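Local structure of putative Lipoprotein (5J7R) at residues 27-32 and 45-50; 75-80 and 111-116; 82-87 and 94-99; 105-110 and 143-148. The protein is of unknown function but, as a putative lipoprotein with a sporulation and spore germination domain, probably acts at the cell envelope during spore formation or germination. All coordinates share one frame; numbering follows the deposited sequence.

Contact 1. Residues 27-32 and 45-50. With MG (magnesium ion), chain E.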
loop_
_atom_site.group_PDB
_atom_site.type_symbol
_atom_site.label_atom_id
_atom_site.label_comp_id
_atom_site.label_asym_id
_atom_site.label_seq_id
_atom_site.Cartn_x
_atom_site.Cartn_y
_atom_site.Cartn_z
ATOM N N LEU A 27 -2.573 11.360 4.397
ATOM C CA LEU A 27 -1.759 11.477 5.601
ATOM C C LEU A 27 -1.073 12.826 5.708
ATOM O O LEU A 27 -1.214 13.693 4.854
ATOM C CB LEU A 27 -0.603 10.474 5.518
ATOM C CG LEU A 27 -0.933 9.002 5.378
ATOM C CD1 LEU A 27 0.322 8.163 5.148
ATOM C CD2 LEU A 27 -1.681 8.510 6.606
ATOM N N SER A 28 -0.262 12.950 6.749
ATOM C CA SER A 28 0.530 14.150 6.986
ATOM C C SER A 28 2.029 13.919 7.159
ATOM O O SER A 28 2.485 12.860 7.607
ATOM C CB SER A 28 -0.036 14.994 8.168
ATOM O OG SER A 28 -0.961 14.242 8.939
ATOM N N LEU A 29 2.766 14.931 6.719
ATOM C CA LEU A 29 4.201 14.985 6.864
ATOM C C LEU A 29 4.416 16.091 7.871
ATOM O O LEU A 29 3.860 17.183 7.715
ATOM C CB LEU A 29 4.900 15.347 5.564
ATOM C CG LEU A 29 4.803 14.338 4.443
ATOM C CD1 LEU A 29 5.457 14.937 3.211
ATOM C CD2 LEU A 29 5.464 13.012 4.824
ATOM N N TYR A 30 5.194 15.804 8.908
ATOM C CA TYR A 30 5.473 16.779 9.946
ATOM C C TYR A 30 6.837 17.386 9.764
ATOM O O TYR A 30 7.844 16.698 9.882
ATOM C CB TYR A 30 5.373 16.142 11.322
ATOM C CG TYR A 30 3.981 15.722 11.677
ATOM C CD1 TYR A 30 3.501 14.493 11.302
ATOM C CD2 TYR A 30 3.136 16.569 12.405
ATOM C CE1 TYR A 30 2.220 14.095 11.626
ATOM C CE2 TYR A 30 1.851 16.178 12.746
ATOM C CZ TYR A 30 1.399 14.935 12.352
ATOM O OH TYR A 30 0.130 14.517 12.654
ATOM N N PHE A 31 6.854 18.679 9.457
ATOM C CA PHE A 31 8.090 19.430 9.272
ATOM C C PHE A 31 8.300 20.405 10.421
ATOM O O PHE A 31 7.477 20.492 11.335
ATOM C CB PHE A 31 8.092 20.151 7.927
ATOM C CG PHE A 31 8.155 19.222 6.763
ATOM C CD1 PHE A 31 9.367 18.645 6.392
ATOM C CD2 PHE A 31 7.023 18.930 6.016
ATOM C CE1 PHE A 31 9.435 17.781 5.316
ATOM C CE2 PHE A 31 7.090 18.076 4.932
ATOM C CZ PHE A 31 8.296 17.503 4.581
ATOM N N ASP A 32 9.416 21.123 10.377
ATOM C CA ASP A 32 9.756 22.081 11.423
ATOM C C ASP A 32 8.966 23.389 11.260
ATOM O O ASP A 32 9.125 24.106 10.266
ATOM C CB ASP A 32 11.268 22.356 11.385
ATOM C CG ASP A 32 11.751 23.213 12.538
ATOM O OD1 ASP A 32 10.975 23.483 13.474
ATOM O OD2 ASP A 32 12.933 23.607 12.521
ATOM N N GLN A 45 1.873 18.937 6.926
ATOM C CA GLN A 45 1.764 19.266 5.507
ATOM C C GLN A 45 1.133 18.004 4.931
ATOM O O GLN A 45 1.699 16.918 5.030
ATOM C CB GLN A 45 3.103 19.524 4.849
ATOM C CG GLN A 45 2.983 19.761 3.353
ATOM C CD GLN A 45 4.320 20.017 2.605
ATOM O OE1 GLN A 45 4.584 19.303 1.664
ATOM N NE2 GLN A 45 5.171 20.979 3.034
ATOM N N GLU A 46 -0.033 18.128 4.336
ATOM C CA GLU A 46 -0.709 16.941 3.788
ATOM C C GLU A 46 -0.009 16.230 2.612
ATOM O O GLU A 46 0.587 16.857 1.746
ATOM C CB GLU A 46 -2.152 17.352 3.363
ATOM C CG GLU A 46 -2.950 16.263 2.621
ATOM C CD GLU A 46 -4.297 16.713 2.019
ATOM O OE1 GLU A 46 -4.444 17.902 1.662
ATOM O OE2 GLU A 46 -5.205 15.862 1.850
ATOM N N ILE A 47 -0.124 14.906 2.583
ATOM C CA ILE A 47 0.407 14.092 1.483
ATOM C C ILE A 47 -0.633 13.022 1.136
ATOM O O ILE A 47 -1.088 12.303 2.002
ATOM C CB ILE A 47 1.822 13.527 1.816
ATOM C CG1 ILE A 47 2.442 12.777 0.622
ATOM C CG2 ILE A 47 1.825 12.646 3.064
ATOM C CD1 ILE A 47 3.943 12.603 0.730
ATOM N N LEU A 48 -1.099 12.994 -0.111
ATOM C CA LEU A 48 -2.045 12.008 -0.525
ATOM C C LEU A 48 -1.185 10.945 -1.185
ATOM O O LEU A 48 -0.703 11.108 -2.306
ATOM C CB LEU A 48 -3.086 12.602 -1.457
ATOM C CG LEU A 48 -4.178 11.569 -1.730
ATOM C CD1 LEU A 48 -5.070 11.323 -0.518
ATOM C CD2 LEU A 48 -5.018 12.075 -2.861
ATOM N N VAL A 49 -0.972 9.861 -0.449
ATOM C CA VAL A 49 -0.161 8.776 -0.939
ATOM C C VAL A 49 -1.048 7.917 -1.788
ATOM O O VAL A 49 -2.017 7.382 -1.299
ATOM C CB VAL A 49 0.348 7.895 0.214
ATOM C CG1 VAL A 49 1.168 6.733 -0.316
ATOM C CG2 VAL A 49 1.162 8.712 1.200
ATOM N N ASP A 50 -0.707 7.797 -3.056
ATOM C CA ASP A 50 -1.445 6.964 -3.996
ATOM C C ASP A 50 -0.825 5.571 -3.920
ATOM O O ASP A 50 0.237 5.365 -4.469
ATOM C CB ASP A 50 -1.320 7.614 -5.390
ATOM C CG ASP A 50 -1.992 6.852 -6.498
ATOM O OD1 ASP A 50 -1.950 5.628 -6.557
ATOM O OD2 ASP A 50 -2.475 7.507 -7.418
HETATM MG MG MG E . -4.323 7.508 -8.841
HETATM O O HOH W 1 -3.380 5.165 -8.948
HETATM O O HOH W 2 -5.612 6.747 -10.028
HETATM O O HOH W 3 -5.352 6.452 -7.057
HETATM O O HOH W 4 -2.732 7.767 -10.017
#
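Leu-27 and Ile-47 grip each other by a pair of backbone hydrogen bonds, Leu-27 N to Ile-47 O at 3.0 Å and Ile-47 N to Leu-27 O at 2.8 Å. Leu-29 and Gln-45 repeat the pattern two residues on, and Ser-28 opposite Glu-46 is the non-hydrogen-bonded pair between them. This is the antiparallel ladder of a beta hairpin, strands 24-32 and 42-50. On the face bearing Leu-27, Leu-29 and Ile-47, the CG2 branch of Ile-47 sits across from both leucines, 4.1 Å from Leu-27 CB and 3.7 Å from Leu-29 CG. Its other branch, CG1 anti to the backbone N (chi1 -175°), carries Ile-47 CD1 to within 3.7 Å of Leu-29 CD1. At one end Leu-27 CD1 meets Val-49 CG2 at 4.1 Å; at the other the Phe-31 ring lies obliquely against the Gln-45 side chain. Other copies of the protein add to the packing: Phe-31 packs on Ala-74 and Val-49 on Leu-55 of a second subunit, while Leu-27 touches Leu-48 of a third. At the strand end, Asp-50 caps the following helix through OD1, which accepts the N-H of Glu-53. Asp-50 OD2 binds magnesium at 2.3 Å, and a metal-bound water donates to OD1. One carboxylate thus serves helix and ion together, and the positive charge probably helps keep it ionised.

Contact 2. Residues 75-80 and 111-116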
loop_
_atom_site.group_PDB
_atom_site.type_symbol
_atom_site.label_atom_id
_atom_site.label_comp_id
_atom_site.label_asym_id
_atom_site.label_seq_id
_atom_site.Cartn_x
_atom_site.Cartn_y
_atom_site.Cartn_z
ATOM N N PRO A 75 18.579 -10.280 -16.231
ATOM C CA PRO A 75 17.937 -8.966 -16.104
ATOM C C PRO A 75 17.239 -8.511 -17.395
ATOM O O PRO A 75 17.570 -8.994 -18.493
ATOM C CB PRO A 75 19.108 -8.027 -15.778
ATOM C CG PRO A 75 20.327 -8.745 -16.253
ATOM C CD PRO A 75 20.038 -10.195 -16.037
ATOM N N ILE A 76 16.275 -7.607 -17.236
ATOM C CA ILE A 76 15.505 -7.041 -18.353
ATOM C C ILE A 76 15.830 -5.568 -18.633
ATOM O O ILE A 76 15.454 -5.048 -19.684
ATOM C CB ILE A 76 13.978 -7.220 -18.165
ATOM C CG1 ILE A 76 13.477 -6.544 -16.885
ATOM C CG2 ILE A 76 13.640 -8.704 -18.147
ATOM C CD1 ILE A 76 11.975 -6.592 -16.735
ATOM N N LEU A 77 16.510 -4.911 -17.697
ATOM C CA LEU A 77 16.930 -3.514 -17.839
ATOM C C LEU A 77 18.347 -3.386 -17.300
ATOM O O LEU A 77 18.728 -4.151 -16.419
ATOM C CB LEU A 77 16.019 -2.567 -17.041
ATOM C CG LEU A 77 14.571 -2.359 -17.491
ATOM C CD1 LEU A 77 13.786 -1.586 -16.444
ATOM C CD2 LEU A 77 14.522 -1.655 -18.842
ATOM N N PRO A 78 19.140 -2.437 -17.833
ATOM C CA PRO A 78 20.501 -2.235 -17.317
ATOM C C PRO A 78 20.500 -1.898 -15.822
ATOM O O PRO A 78 19.596 -1.209 -15.344
ATOM C CB PRO A 78 21.006 -1.048 -18.131
ATOM C CG PRO A 78 20.276 -1.162 -19.417
ATOM C CD PRO A 78 18.902 -1.628 -19.040
ATOM N N LYS A 79 21.508 -2.382 -15.102
ATOM C CA LYS A 79 21.600 -2.168 -13.658
ATOM C C LYS A 79 21.729 -0.693 -13.263
ATOM O O LYS A 79 21.190 -0.276 -12.236
ATOM C CB LYS A 79 22.710 -3.030 -13.054
ATOM C CG LYS A 79 22.706 -2.972 -11.522
ATOM C CD LYS A 79 23.055 -4.316 -10.884
ATOM C CE LYS A 79 23.304 -4.220 -9.398
ATOM N NZ LYS A 79 23.762 -5.513 -8.819
ATOM N N ASP A 80 22.430 0.086 -14.089
ATOM C CA ASP A 80 22.612 1.524 -13.826
ATOM C C ASP A 80 21.361 2.375 -14.145
ATOM O O ASP A 80 21.363 3.582 -13.893
ATOM C CB ASP A 80 23.873 2.094 -14.516
ATOM C CG ASP A 80 23.885 1.891 -16.026
ATOM O OD1 ASP A 80 22.962 1.259 -16.579
ATOM O OD2 ASP A 80 24.860 2.354 -16.658
ATOM N N GLN A 111 12.040 -7.812 -26.578
ATOM C CA GLN A 111 10.653 -8.252 -26.439
ATOM C C GLN A 111 10.407 -8.813 -25.035
ATOM O O GLN A 111 9.330 -8.629 -24.477
ATOM C CB GLN A 111 10.277 -9.279 -27.506
ATOM C CG GLN A 111 8.819 -9.707 -27.424
ATOM C CD GLN A 111 8.389 -10.627 -28.544
ATOM O OE1 GLN A 111 9.082 -10.779 -29.550
ATOM N NE2 GLN A 111 7.223 -11.241 -28.379
ATOM N N ALA A 112 11.405 -9.490 -24.472
ATOM C CA ALA A 112 11.286 -10.058 -23.124
ATOM C C ALA A 112 11.211 -8.928 -22.102
ATOM O O ALA A 112 10.467 -9.011 -21.131
ATOM C CB ALA A 112 12.457 -10.975 -22.823
ATOM N N THR A 113 11.982 -7.869 -22.337
ATOM C CA THR A 113 11.988 -6.707 -21.463
ATOM C C THR A 113 10.611 -6.064 -21.401
ATOM O O THR A 113 10.075 -5.849 -20.315
ATOM C CB THR A 113 13.012 -5.662 -21.931
ATOM O OG1 THR A 113 14.331 -6.184 -21.754
ATOM C CG2 THR A 113 12.885 -4.360 -21.131
ATOM N N LEU A 114 10.032 -5.773 -22.560
ATOM C CA LEU A 114 8.707 -5.147 -22.606
ATOM C C LEU A 114 7.625 -6.066 -22.017
ATOM O O LEU A 114 6.743 -5.600 -21.290
ATOM C CB LEU A 114 8.359 -4.707 -24.031
ATOM C CG LEU A 114 9.385 -3.775 -24.703
ATOM C CD1 LEU A 114 8.895 -3.388 -26.093
ATOM C CD2 LEU A 114 9.694 -2.527 -23.887
ATOM N N GLU A 115 7.697 -7.362 -22.313
ATOM C CA GLU A 115 6.724 -8.312 -21.769
ATOM C C GLU A 115 6.896 -8.455 -20.248
ATOM O O GLU A 115 5.912 -8.631 -19.532
ATOM C CB GLU A 115 6.822 -9.681 -22.447
ATOM C CG GLU A 115 6.364 -9.685 -23.899
ATOM C CD GLU A 115 6.459 -11.051 -24.575
ATOM O OE1 GLU A 115 7.090 -11.949 -24.000
ATOM O OE2 GLU A 115 5.923 -11.224 -25.696
ATOM N N GLY A 116 8.142 -8.373 -19.771
ATOM C CA GLY A 116 8.444 -8.477 -18.337
ATOM C C GLY A 116 7.922 -7.290 -17.530
ATOM O O GLY A 116 7.384 -7.459 -16.442
#
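Ile-76 presses its side chain against helix 107-121 just where Thr-113 reaches out to the Ile-76 backbone. Ile-76 CB lies over the start of the threonine side chain, 3.8 Å from Thr-113 OG1. From there the chain forks. Ile-76 CG2 turns to the Ala-112 side, where the nearest atom is Ala-112 O at 4.4 Å. CG1 is set between the backbone N and the carbonyl carbon (chi1 60°), and this turn sends the tip along the helix: Ile-76 CD1 comes 4.1 Å from Thr-113 O and 4.2 Å from Gly-116 C, resting on bare backbone because the glycine has no side chain. Beside it, Leu-77 CD2 meets Thr-113 CG2 at 3.9 Å, the two side chains crossing at about a right angle. Leu-63 behind Ile-76 and Ile-64 behind Leu-77, both of helix 51-65, place these two loop residues between that helix and helix 107-121. The polar link is Thr-113 OG1 to Ile-76 O, 2.6 Å, made in the carbonyl plane on a lone pair. The same hydroxyl is also hydrogen-bonded to Lys-109 O inside its helix. Its single proton thus serves two carbonyl acceptors within a buried contact made mostly by aliphatic groups.

Contact 3. Residues 82-87 and 94-99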
loop_
_atom_site.group_PDB
_atom_site.type_symbol
_atom_site.label_atom_id
_atom_site.label_comp_id
_atom_site.label_asym_id
_atom_site.label_seq_id
_atom_site.Cartn_x
_atom_site.Cartn_y
_atom_site.Cartn_z
ATOM N N LYS A 82 17.859 4.188 -13.834
ATOM C CA LYS A 82 17.287 4.859 -12.696
ATOM C C LYS A 82 15.863 5.244 -12.989
ATOM O O LYS A 82 15.568 5.725 -14.074
ATOM C CB LYS A 82 18.085 6.118 -12.404
ATOM C CG LYS A 82 19.552 5.838 -12.032
ATOM C CD LYS A 82 20.284 7.131 -11.724
ATOM C CE LYS A 82 21.791 6.973 -11.680
ATOM N NZ LYS A 82 22.480 8.205 -11.204
ATOM N N LEU A 83 14.989 5.027 -12.016
ATOM C CA LEU A 83 13.590 5.387 -12.163
ATOM C C LEU A 83 13.438 6.874 -11.792
ATOM O O LEU A 83 13.606 7.248 -10.639
ATOM C CB LEU A 83 12.725 4.504 -11.263
ATOM C CG LEU A 83 11.220 4.751 -11.306
ATOM C CD1 LEU A 83 10.656 4.558 -12.695
ATOM C CD2 LEU A 83 10.542 3.816 -10.346
ATOM N N LEU A 84 13.143 7.716 -12.779
ATOM C CA LEU A 84 12.986 9.149 -12.541
ATOM C C LEU A 84 11.652 9.439 -11.879
ATOM O O LEU A 84 11.578 10.233 -10.942
ATOM C CB LEU A 84 13.129 9.933 -13.843
ATOM C CG LEU A 84 14.490 9.800 -14.539
ATOM C CD1 LEU A 84 14.459 10.530 -15.872
ATOM C CD2 LEU A 84 15.630 10.316 -13.673
ATOM N N SER A 85 10.598 8.802 -12.373
ATOM C CA SER A 85 9.269 8.978 -11.801
ATOM C C SER A 85 8.322 7.889 -12.289
ATOM O O SER A 85 8.545 7.277 -13.336
ATOM C CB SER A 85 8.672 10.343 -12.158
ATOM O OG SER A 85 8.437 10.451 -13.549
ATOM N N PHE A 86 7.264 7.671 -11.517
ATOM C CA PHE A 86 6.258 6.693 -11.848
ATOM C C PHE A 86 4.904 7.309 -11.530
ATOM O O PHE A 86 4.682 7.748 -10.407
ATOM C CB PHE A 86 6.480 5.408 -11.063
ATOM C CG PHE A 86 5.493 4.344 -11.393
ATOM C CD1 PHE A 86 5.661 3.520 -12.498
ATOM C CD2 PHE A 86 4.377 4.177 -10.615
ATOM C CE1 PHE A 86 4.719 2.537 -12.796
ATOM C CE2 PHE A 86 3.435 3.211 -10.916
ATOM C CZ PHE A 86 3.599 2.392 -12.001
ATOM N N ASP A 87 4.010 7.349 -12.516
ATOM C CA ASP A 87 2.692 7.941 -12.343
ATOM C C ASP A 87 1.637 7.107 -13.058
ATOM O O ASP A 87 1.919 6.496 -14.070
ATOM C CB ASP A 87 2.690 9.376 -12.899
ATOM C CG ASP A 87 3.622 10.323 -12.122
ATOM O OD1 ASP A 87 3.461 10.503 -10.884
ATOM O OD2 ASP A 87 4.478 10.959 -12.764
ATOM N N ILE A 94 2.792 5.474 -16.426
ATOM C CA ILE A 94 3.836 6.269 -17.057
ATOM C C ILE A 94 5.116 5.953 -16.314
ATOM O O ILE A 94 5.333 6.429 -15.196
ATOM C CB ILE A 94 3.571 7.774 -16.943
ATOM C CG1 ILE A 94 2.252 8.132 -17.553
ATOM C CG2 ILE A 94 4.574 8.567 -17.745
ATOM C CD1 ILE A 94 1.811 9.508 -17.153
ATOM N N ILE A 95 5.966 5.159 -16.946
ATOM C CA ILE A 95 7.228 4.746 -16.361
ATOM C C ILE A 95 8.315 5.595 -16.983
ATOM O O ILE A 95 8.710 5.375 -18.124
ATOM C CB ILE A 95 7.485 3.251 -16.618
ATOM C CG1 ILE A 95 6.292 2.432 -16.123
ATOM C CG2 ILE A 95 8.782 2.817 -15.952
ATOM C CD1 ILE A 95 6.343 0.964 -16.481
ATOM N N ASN A 96 8.815 6.548 -16.204
ATOM C CA ASN A 96 9.835 7.468 -16.657
ATOM C C ASN A 96 11.217 7.014 -16.213
ATOM O O ASN A 96 11.552 7.090 -15.035
ATOM C CB ASN A 96 9.515 8.851 -16.110
ATOM C CG ASN A 96 10.445 9.913 -16.632
ATOM O OD1 ASN A 96 11.077 9.751 -17.685
ATOM N ND2 ASN A 96 10.514 11.028 -15.922
ATOM N N LEU A 97 12.027 6.582 -17.178
ATOM C CA LEU A 97 13.376 6.071 -16.913
ATOM C C LEU A 97 14.445 7.049 -17.356
ATOM O O LEU A 97 14.161 8.008 -18.060
ATOM C CB LEU A 97 13.571 4.740 -17.653
ATOM C CG LEU A 97 12.524 3.649 -17.368
ATOM C CD1 LEU A 97 12.741 2.454 -18.279
ATOM C CD2 LEU A 97 12.525 3.219 -15.905
ATOM N N SER A 98 15.678 6.800 -16.922
ATOM C CA SER A 98 16.817 7.636 -17.292
ATOM C C SER A 98 17.383 7.154 -18.628
ATOM O O SER A 98 16.962 6.114 -19.159
ATOM C CB SER A 98 17.902 7.564 -16.219
ATOM O OG SER A 98 18.384 6.240 -16.064
ATOM N N LYS A 99 18.343 7.905 -19.162
ATOM C CA LYS A 99 19.009 7.584 -20.438
ATOM C C LYS A 99 19.706 6.199 -20.451
ATOM O O LYS A 99 19.825 5.574 -21.504
ATOM C CB LYS A 99 20.028 8.688 -20.754
ATOM C CG LYS A 99 20.840 8.545 -22.028
ATOM C CD LYS A 99 21.909 9.634 -22.101
ATOM C CE LYS A 99 22.700 9.654 -23.402
ATOM N NZ LYS A 99 23.513 10.902 -23.542
#
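A classic beta bulge breaks the pairing here: Leu-84 and Ser-85 both face Asn-96, and both backbone N-H groups turn to Asn-96 O. Leu-84 N lies 2.8 Å from Asn-96 O; the bond from Ser-85 N is weak. The bulge lies in the hairpin of strands 83-89 and 92-97, which with strand 129-134 forms a mixed sheet. Beyond it the ladder is regular, with Asp-87 and Ile-94 as a hydrogen-bonded pair joined by two backbone bonds, and Phe-86 opposite Ile-95 in the non-hydrogen-bonded position. On the face of Leu-83, Phe-86, Ile-95 and Leu-97, the Phe-86 ring runs side by side with Ile-95, whose CG1 meets the ring edge at Phe-86 CE1, 3.7 Å away. Leu-83 CD1 reaches across to Leu-97 CD2 at 3.9 Å and to Ile-95 CG2 at 4.1 Å. Helix 51-65 covers this face, with Ile-60 packed on Leu-83 and Ile-95. The other face is more polar. CG of Asn-96 stands anti to its backbone N (chi1 -175°), which lays the amide alongside Leu-84 CB and Ser-85. OD1 accepts the N-H of Asn-136, so both ends of the amide are held and its flip is fixed. Ser-98 OG, also bonded to Glu-100, accepts Lys-82 N at 3.1 Å. Within the hairpin, Asn-96 ND2 gives its N-H to Ser-85 OG at 3.2 Å, almost exactly in the amide plane.

Contact 4. Residues 105-110 and 143-148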
loop_
_atom_site.group_PDB
_atom_site.type_symbol
_atom_site.label_atom_id
_atom_site.label_comp_id
_atom_site.label_asym_id
_atom_site.label_seq_id
_atom_site.Cartn_x
_atom_site.Cartn_y
_atom_site.Cartn_z
HETATM N N MSE A 105 19.932 -3.748 -28.099
HETATM C CA MSE A 105 19.404 -5.065 -27.727
HETATM C C MSE A 105 18.907 -5.839 -28.917
HETATM O O MSE A 105 18.521 -5.259 -29.934
HETATM C CB MSE A 105 18.168 -4.956 -26.825
HETATM C CG MSE A 105 18.344 -4.186 -25.516
HETATM SE SE MSE A 105 16.601 -4.124 -24.567
HETATM C CE MSE A 105 16.956 -2.561 -23.421
ATOM N N SER A 106 18.902 -7.166 -28.783
ATOM C CA SER A 106 18.394 -8.049 -29.831
ATOM C C SER A 106 16.878 -7.989 -29.727
ATOM O O SER A 106 16.336 -7.674 -28.658
ATOM C CB SER A 106 18.861 -9.485 -29.622
ATOM O OG SER A 106 18.397 -10.001 -28.384
ATOM N N ALA A 107 16.189 -8.282 -30.821
ATOM C CA ALA A 107 14.726 -8.248 -30.813
ATOM C C ALA A 107 14.100 -9.224 -29.812
ATOM O O ALA A 107 13.029 -8.948 -29.269
ATOM C CB ALA A 107 14.192 -8.501 -32.198
ATOM N N THR A 108 14.767 -10.346 -29.561
ATOM C CA THR A 108 14.250 -11.333 -28.609
ATOM C C THR A 108 14.436 -10.835 -27.170
ATOM O O THR A 108 13.549 -11.024 -26.341
ATOM C CB THR A 108 14.842 -12.751 -28.818
ATOM O OG1 THR A 108 16.267 -12.693 -28.713
ATOM C CG2 THR A 108 14.440 -13.278 -30.196
ATOM N N LYS A 109 15.563 -10.181 -26.885
ATOM C CA LYS A 109 15.835 -9.655 -25.541
ATOM C C LYS A 109 14.921 -8.458 -25.257
ATOM O O LYS A 109 14.326 -8.365 -24.175
ATOM C CB LYS A 109 17.311 -9.252 -25.411
ATOM C CG LYS A 109 17.780 -8.756 -24.071
ATOM C CD LYS A 109 17.890 -9.871 -23.045
ATOM C CE LYS A 109 18.067 -9.286 -21.616
ATOM N NZ LYS A 109 18.543 -10.225 -20.554
ATOM N N GLU A 110 14.792 -7.560 -26.233
ATOM C CA GLU A 110 13.946 -6.377 -26.075
ATOM C C GLU A 110 12.485 -6.772 -25.883
ATOM O O GLU A 110 11.772 -6.138 -25.107
ATOM C CB GLU A 110 14.079 -5.414 -27.259
ATOM C CG GLU A 110 13.253 -4.136 -27.089
ATOM C CD GLU A 110 13.414 -3.127 -28.213
ATOM O OE1 GLU A 110 13.735 -3.554 -29.326
ATOM O OE2 GLU A 110 13.184 -1.908 -27.990
ATOM N N GLY A 143 15.620 -0.637 -27.182
ATOM C CA GLY A 143 16.604 -1.511 -27.812
ATOM C C GLY A 143 16.844 -1.288 -29.279
ATOM O O GLY A 143 17.910 -1.610 -29.764
ATOM N N GLY A 144 15.838 -0.766 -29.981
ATOM C CA GLY A 144 15.927 -0.500 -31.405
ATOM C C GLY A 144 14.911 -1.292 -32.224
ATOM O O GLY A 144 14.549 -0.884 -33.331
ATOM N N ASN A 145 14.415 -2.403 -31.677
ATOM C CA ASN A 145 13.468 -3.263 -32.424
ATOM C C ASN A 145 11.969 -3.084 -32.153
ATOM O O ASN A 145 11.150 -3.721 -32.811
ATOM C CB ASN A 145 13.800 -4.733 -32.166
ATOM C CG ASN A 145 15.286 -5.051 -32.351
ATOM O OD1 ASN A 145 15.754 -5.077 -33.476
ATOM N ND2 ASN A 145 16.014 -5.364 -31.263
ATOM N N PHE A 146 11.604 -2.260 -31.181
ATOM C CA PHE A 146 10.200 -2.048 -30.840
ATOM C C PHE A 146 9.850 -0.584 -30.664
ATOM O O PHE A 146 10.590 0.176 -30.047
ATOM C CB PHE A 146 9.813 -2.853 -29.595
ATOM C CG PHE A 146 9.701 -4.325 -29.845
ATOM C CD1 PHE A 146 10.809 -5.148 -29.747
ATOM C CD2 PHE A 146 8.475 -4.888 -30.194
ATOM C CE1 PHE A 146 10.705 -6.506 -29.990
ATOM C CE2 PHE A 146 8.364 -6.244 -30.437
ATOM C CZ PHE A 146 9.482 -7.056 -30.336
ATOM N N ASP A 147 8.694 -0.217 -31.214
ATOM C CA ASP A 147 8.187 1.145 -31.157
ATOM C C ASP A 147 7.411 1.373 -29.858
ATOM O O ASP A 147 6.347 0.781 -29.649
ATOM C CB ASP A 147 7.283 1.408 -32.372
ATOM C CG ASP A 147 6.825 2.861 -32.475
ATOM O OD1 ASP A 147 7.298 3.710 -31.690
ATOM O OD2 ASP A 147 6.001 3.156 -33.370
ATOM N N ILE A 148 7.965 2.217 -28.987
ATOM C CA ILE A 148 7.325 2.566 -27.694
ATOM C C ILE A 148 6.987 4.063 -27.663
ATOM O O ILE A 148 7.080 4.726 -26.635
ATOM C CB ILE A 148 8.157 2.145 -26.460
ATOM C CG1 ILE A 148 9.537 2.784 -26.468
ATOM C CG2 ILE A 148 8.311 0.629 -26.454
ATOM C CD1 ILE A 148 10.233 2.645 -25.133
#
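The N-terminal end of helix 107-121 is clasped by the 143-148 loop, chiefly through Glu-110 in the first turn. The glutamate is fully extended, CG anti to the backbone N (chi1 -177°), and carries its carboxylate out to the loop backbone. Glu-110 OE1 uses its syn lone pair to accept Asn-145 N at 2.7 Å, whereas OE2 takes Gly-143 N at 2.9 Å from well above the carboxylate plane. Two loop N-H groups share this one buried carboxylate, whose negative charge they would probably help stabilise. Phe-146 slides past in the opposite direction, its ring perpendicular to the carboxylate; Glu-110 OE1 lies at the ring edge, 3.4 Å from Phe-146 CD1, and Ala-107 O is at the same edge by CE1. The amide of Asn-145 leans over Ala-107, Asn-145 CG 3.6 Å from Ala-107 CB, and ND2 gives a weak hydrogen bond to Met-105 O. Gly-143, having no side chain, lets selenomethionine Met-105 pack close, Met-105 CB to Gly-143 CA at 3.9 Å. Ser-106 occupies the N-cap, its OG accepting Lys-109 N at 3.2 Å. The whole is a serine-capped helix N-terminus, with a first-turn glutamate bound to the backbone amides of a neighbouring loop.

Overall arrangement
Along the chain, contact 1 closes before the others open, contact 3 is nested in the loop closed by contact 2, and contacts 2 and 4 interleave. Contact 1, the projecting hairpin, lies apart: its centre is about 34 Å from that of contact 2 and 41 Å from that of contact 4, both of which lie on the opposite side of the chain's centre from it. Contacts 2 and 4 share helix 107-121, with centres about 10 Å apart, and Phe-146 packs on Gln-111 and Leu-114. The centre of contact 3, in the sheet, is about 14 Å from that of contact 2. The hairpin meets the helix between chains: Asp-32 forms a salt bridge with Lys-109 of a second subunit, so the projecting hairpin helps build the assembly.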